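Local coordinates for putative cytoplasmic protein (Salmonella enterica subsp. enterica serovar Typhimurium, PDB 4IQN) that is of unknown function, a putative cytoplasmic protein that belongs to a family defined by an uncharacterised domain, DUF5066, at residues A[107-110]-A[111-115]; A[161-165]-A[166-170]. All coordinates share one frame; numbering follows the deposited sequence.

Interaction 1 (A[107-110]-A[111-115])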
loop_
_atom_site.group_PDB
_atom_site.type_symbol
_atom_site.label_atom_id
_atom_site.label_comp_id
_atom_site.label_asym_id
_atom_site.label_seq_id
_atom_site.Cartn_x
_atom_site.Cartn_y
_atom_site.Cartn_z
ATOM N N ILE A 107 10.259 7.140 24.730
ATOM C CA ILE A 107 11.227 7.838 23.895
ATOM C C ILE A 107 10.494 8.221 22.643
ATOM O O ILE A 107 9.906 7.356 21.998
ATOM C CB ILE A 107 12.416 6.931 23.520
ATOM C CG1 ILE A 107 13.023 6.361 24.797
ATOM C CG2 ILE A 107 13.424 7.689 22.662
ATOM C CD1 ILE A 107 14.520 6.361 24.859
ATOM N N ASP A 108 10.520 9.514 22.319
ATOM C CA ASP A 108 9.905 10.042 21.101
ATOM C C ASP A 108 10.612 9.465 19.877
ATOM O O ASP A 108 11.854 9.455 19.808
ATOM C CB ASP A 108 9.996 11.590 21.060
ATOM C CG ASP A 108 9.100 12.291 22.130
ATOM O OD1 ASP A 108 8.062 11.717 22.544
ATOM O OD2 ASP A 108 9.419 13.440 22.542
ATOM N N ILE A 109 9.824 8.996 18.901
ATOM C CA ILE A 109 10.375 8.394 17.692
ATOM C C ILE A 109 11.411 9.318 17.022
ATOM O O ILE A 109 12.428 8.856 16.518
ATOM C CB ILE A 109 9.262 7.937 16.721
ATOM C CG1 ILE A 109 9.848 7.070 15.602
ATOM C CG2 ILE A 109 8.492 9.142 16.155
ATOM C CD1 ILE A 109 8.818 6.361 14.754
ATOM N N GLU A 110 11.151 10.625 17.059
ATOM C CA GLU A 110 12.036 11.622 16.436
ATOM C C GLU A 110 13.478 11.484 16.934
ATOM O O GLU A 110 14.410 11.619 16.156
ATOM C CB GLU A 110 11.516 13.044 16.680
ATOM C CG GLU A 110 10.183 13.349 15.985
ATOM C CD GLU A 110 8.901 12.905 16.737
ATOM O OE1 GLU A 110 8.960 12.413 17.895
ATOM O OE2 GLU A 110 7.800 13.050 16.137
ATOM N N ASP A 111 13.650 11.180 18.216
ATOM C CA ASP A 111 14.989 10.985 18.812
ATOM C C ASP A 111 15.728 9.754 18.273
ATOM O O ASP A 111 16.956 9.644 18.430
ATOM C CB ASP A 111 14.900 10.885 20.349
ATOM C CG ASP A 111 14.370 12.163 20.999
ATOM O OD1 ASP A 111 14.267 13.219 20.341
ATOM O OD2 ASP A 111 14.035 12.113 22.185
ATOM N N LEU A 112 15.001 8.823 17.661
ATOM C CA LEU A 112 15.628 7.581 17.191
ATOM C C LEU A 112 15.609 7.382 15.660
ATOM O O LEU A 112 16.025 6.329 15.159
ATOM C CB LEU A 112 15.018 6.398 17.946
ATOM C CG LEU A 112 15.506 6.314 19.412
ATOM C CD1 LEU A 112 14.725 5.263 20.172
ATOM C CD2 LEU A 112 16.999 6.017 19.523
HETATM N N MSE A 113 15.186 8.419 14.931
HETATM C CA MSE A 113 15.183 8.430 13.468
HETATM C C MSE A 113 16.583 8.348 12.919
HETATM O O MSE A 113 17.485 8.967 13.493
HETATM C CB MSE A 113 14.351 9.595 12.921
HETATM C CG MSE A 113 12.876 9.313 13.210
HETATM SE SE MSE A 113 12.049 7.988 12.012
HETATM C CE MSE A 113 12.104 9.039 10.359
ATOM N N PRO A 114 16.719 7.876 11.683
ATOM C CA PRO A 114 15.901 6.867 11.038
ATOM C C PRO A 114 15.688 5.544 11.715
ATOM O O PRO A 114 16.654 4.940 12.188
ATOM C CB PRO A 114 16.607 6.669 9.696
ATOM C CG PRO A 114 18.044 6.867 10.018
ATOM C CD PRO A 114 18.074 7.934 11.079
ATOM N N VAL A 115 14.430 5.104 11.748
ATOM C CA VAL A 115 14.116 3.798 12.332
ATOM C C VAL A 115 14.320 2.690 11.293
ATOM O O VAL A 115 15.011 1.698 11.546
ATOM C CB VAL A 115 12.703 3.782 12.913
ATOM C CG1 VAL A 115 12.338 2.378 13.406
ATOM C CG2 VAL A 115 12.615 4.725 14.098
HETATM O O HOH W 1 12.276 11.278 23.795
#
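Ile107 sets CG1 beside its own backbone N (chi1 -54°), which turns the CG2 branch toward Leu112, where it meets CD1 at 3.7 Å with the two side chains at about a right angle. Ile109 instead holds CG1 anti to its backbone N (chi1 -169°) and lays it against CG2 of Val115, 3.9 Å away, again crosswise. Between these apolar pairs the chain makes two overlapping beta turns in the loop between helix 93-99 and strand 124-128. Asp111 N bonds to Asp108 O at 3.0 Å, and Leu112 N to Ile109 O at 2.8 Å; the second bond is the straighter. The coil gathers Ile109, Leu112 and Val115 on a side packed by helix 93-99, with Tyr97 touching the first two; Phe216 of helix 214-217 touches Leu112 and Val115. Met113, a selenomethionine, passes CG 3.4 Å from Ile109 O, and its bends at chi2 and chi3 turn only the SE and CE beyond. The acidic groups lie on the exposed side: OD2 of Asp108 and OD2 of Asp111 are 4.8 Å apart, a like-charge approach that solvent probably screens. One ordered water spans the outside of the first turn, accepting from Asp108 N at 2.9 Å and donating to Asp111 OD2 at a short 2.5 Å.

Interaction 2 (A[161-165]-A[166-170])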
loop_
_atom_site.group_PDB
_atom_site.type_symbol
_atom_site.label_atom_id
_atom_site.label_comp_id
_atom_site.label_asym_id
_atom_site.label_seq_id
_atom_site.Cartn_x
_atom_site.Cartn_y
_atom_site.Cartn_z
ATOM N N LEU A 161 6.819 -8.732 0.365
ATOM C CA LEU A 161 5.916 -8.626 -0.789
ATOM C C LEU A 161 4.858 -9.712 -0.685
ATOM O O LEU A 161 5.161 -10.890 -0.440
ATOM C CB LEU A 161 6.617 -8.762 -2.098
ATOM C CG LEU A 161 7.049 -7.558 -2.888
ATOM C CD1 LEU A 161 6.971 -8.001 -4.337
ATOM C CD2 LEU A 161 6.319 -6.255 -2.657
ATOM N N ALA A 162 3.633 -9.293 -0.863
ATOM C CA ALA A 162 2.485 -10.137 -0.621
ATOM C C ALA A 162 1.595 -10.257 -1.900
ATOM O O ALA A 162 2.044 -10.854 -2.906
ATOM C CB ALA A 162 1.777 -9.635 0.612
ATOM N N GLU A 163 0.375 -9.713 -1.893
ATOM C CA GLU A 163 -0.499 -9.771 -3.046
ATOM C C GLU A 163 0.137 -9.168 -4.316
ATOM O O GLU A 163 1.020 -8.281 -4.238
ATOM C CB GLU A 163 -1.827 -9.087 -2.748
ATOM C CG GLU A 163 -2.746 -9.762 -1.738
ATOM C CD GLU A 163 -2.485 -9.451 -0.268
ATOM O OE1 GLU A 163 -1.445 -8.874 0.113
ATOM O OE2 GLU A 163 -3.371 -9.804 0.562
ATOM N N SER A 164 -0.319 -9.676 -5.453
ATOM C CA SER A 164 0.168 -9.289 -6.764
ATOM C C SER A 164 -0.120 -7.791 -6.991
ATOM O O SER A 164 0.681 -7.128 -7.639
ATOM C CB SER A 164 -0.465 -10.088 -7.887
ATOM O OG SER A 164 -1.884 -9.970 -7.929
ATOM N N SER A 165 -1.229 -7.300 -6.434
ATOM C CA SER A 165 -1.669 -5.924 -6.574
ATOM C C SER A 165 -2.774 -5.591 -5.616
ATOM O O SER A 165 -3.340 -6.483 -4.956
ATOM C CB SER A 165 -2.217 -5.721 -7.976
ATOM O OG SER A 165 -3.457 -6.378 -8.187
ATOM N N LEU A 166 -3.140 -4.299 -5.577
ATOM C CA LEU A 166 -4.301 -3.830 -4.860
ATOM C C LEU A 166 -5.613 -4.531 -5.326
ATOM O O LEU A 166 -6.537 -4.712 -4.527
ATOM C CB LEU A 166 -4.431 -2.295 -5.004
ATOM C CG LEU A 166 -5.490 -1.623 -4.119
ATOM C CD1 LEU A 166 -5.240 -1.900 -2.649
ATOM C CD2 LEU A 166 -5.521 -0.125 -4.403
ATOM N N VAL A 167 -5.674 -4.917 -6.595
ATOM C CA VAL A 167 -6.813 -5.653 -7.123
ATOM C C VAL A 167 -6.971 -6.993 -6.388
ATOM O O VAL A 167 -8.047 -7.286 -5.877
ATOM C CB VAL A 167 -6.715 -5.872 -8.640
ATOM C CG1 VAL A 167 -7.870 -6.701 -9.190
ATOM C CG2 VAL A 167 -6.683 -4.515 -9.378
ATOM N N GLU A 168 -5.915 -7.765 -6.307
ATOM C CA GLU A 168 -5.959 -9.030 -5.573
ATOM C C GLU A 168 -6.294 -8.795 -4.091
ATOM O O GLU A 168 -7.124 -9.504 -3.514
ATOM C CB GLU A 168 -4.640 -9.782 -5.710
ATOM C CG GLU A 168 -4.610 -11.088 -4.913
ATOM C CD GLU A 168 -3.418 -11.974 -5.157
ATOM O OE1 GLU A 168 -2.424 -11.550 -5.795
ATOM O OE2 GLU A 168 -3.463 -13.144 -4.684
ATOM N N TYR A 169 -5.661 -7.795 -3.483
ATOM C CA TYR A 169 -5.918 -7.467 -2.098
ATOM C C TYR A 169 -7.411 -7.206 -1.876
ATOM O O TYR A 169 -8.034 -7.771 -0.960
ATOM C CB TYR A 169 -5.049 -6.266 -1.646
ATOM C CG TYR A 169 -5.435 -5.705 -0.309
ATOM C CD1 TYR A 169 -4.992 -6.289 0.879
ATOM C CD2 TYR A 169 -6.286 -4.602 -0.206
ATOM C CE1 TYR A 169 -5.366 -5.802 2.106
ATOM C CE2 TYR A 169 -6.653 -4.078 1.012
ATOM C CZ TYR A 169 -6.203 -4.673 2.186
ATOM O OH TYR A 169 -6.589 -4.182 3.421
ATOM N N LEU A 170 -8.014 -6.362 -2.716
ATOM C CA LEU A 170 -9.403 -6.007 -2.518
ATOM C C LEU A 170 -10.382 -7.159 -2.786
ATOM O O LEU A 170 -11.391 -7.288 -2.068
ATOM C CB LEU A 170 -9.778 -4.774 -3.349
ATOM C CG LEU A 170 -9.183 -3.494 -2.792
ATOM C CD1 LEU A 170 -9.561 -2.361 -3.747
ATOM C CD2 LEU A 170 -9.665 -3.163 -1.384
#
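Ser164 clasps the carboxylate of Glu168 with two donors, and both end on one oxygen: Ser164 N reaches Glu168 OE1 at 2.8 Å, nearly straight at 165°, while Ser164 OG donates to the same OE1 at 2.7 Å. The two come from opposite faces of the carboxylate plane, the hydroxyl on the anti side and the amide from farther above the plane. Extended beyond CG, the Glu168 chain spans the distance back to Ser164. A chi1 of 59° puts Ser164 OG between its backbone N and carbonyl carbon, where it reaches OE1 from the other face than the N-H. This is the tight, buried part, and Trp192 of helix 190-207 packs against both side chains. The contact lies at the N-terminus of helix 166-174, entered through a short loop, 162-165, after the last strand, 158-161, of the antiparallel sheet. Ser165 is the N-cap: its OG accepts weak bonds from Val167 N and Glu168 N, at 3.1 and 3.4 Å, and its carbonyl O takes Tyr169 N at 3.0 Å, the i to i+4 bond that opens the helix. Glu168 holds the third position of the helix but reaches one residue further back than in a classical capping box. The helix end would be expected to favour its negative charge. The Glu163 side is looser and partly exposed. Glu163 and Glu168 cross obliquely, CG to CG at 3.9 Å, with their carboxylate planes 89° apart. Bent at chi2, Glu163 brings OE2 to the edge of the Tyr169 ring, 3.9 Å from CD1 and near the ring plane. That OE2 is claimed by a salt bridge to Arg153 of strand 151-155, and Tyr169 OH is hydrogen-bonded to His130 ND1.

Overall arrangement
Interaction 1 and interaction 2 follow one another along the chain inside the same DUF5066 domain, and they do not touch: their centres are 31 Å apart and their nearest atoms about 17 Å. The turn at 107-115 is peripheral, centred 23 Å from the middle of the chain, and meets residues near the C-terminus. The helix start at 161-170 is central, at 9 Å, where the four-stranded sheet and helix 190-207 come together. Strand 124-128, the next strand after interaction 1, opens that sheet, and strand 158-161 closes it just before interaction 2. With the function unknown, neither contact can be related to an active site or ligand.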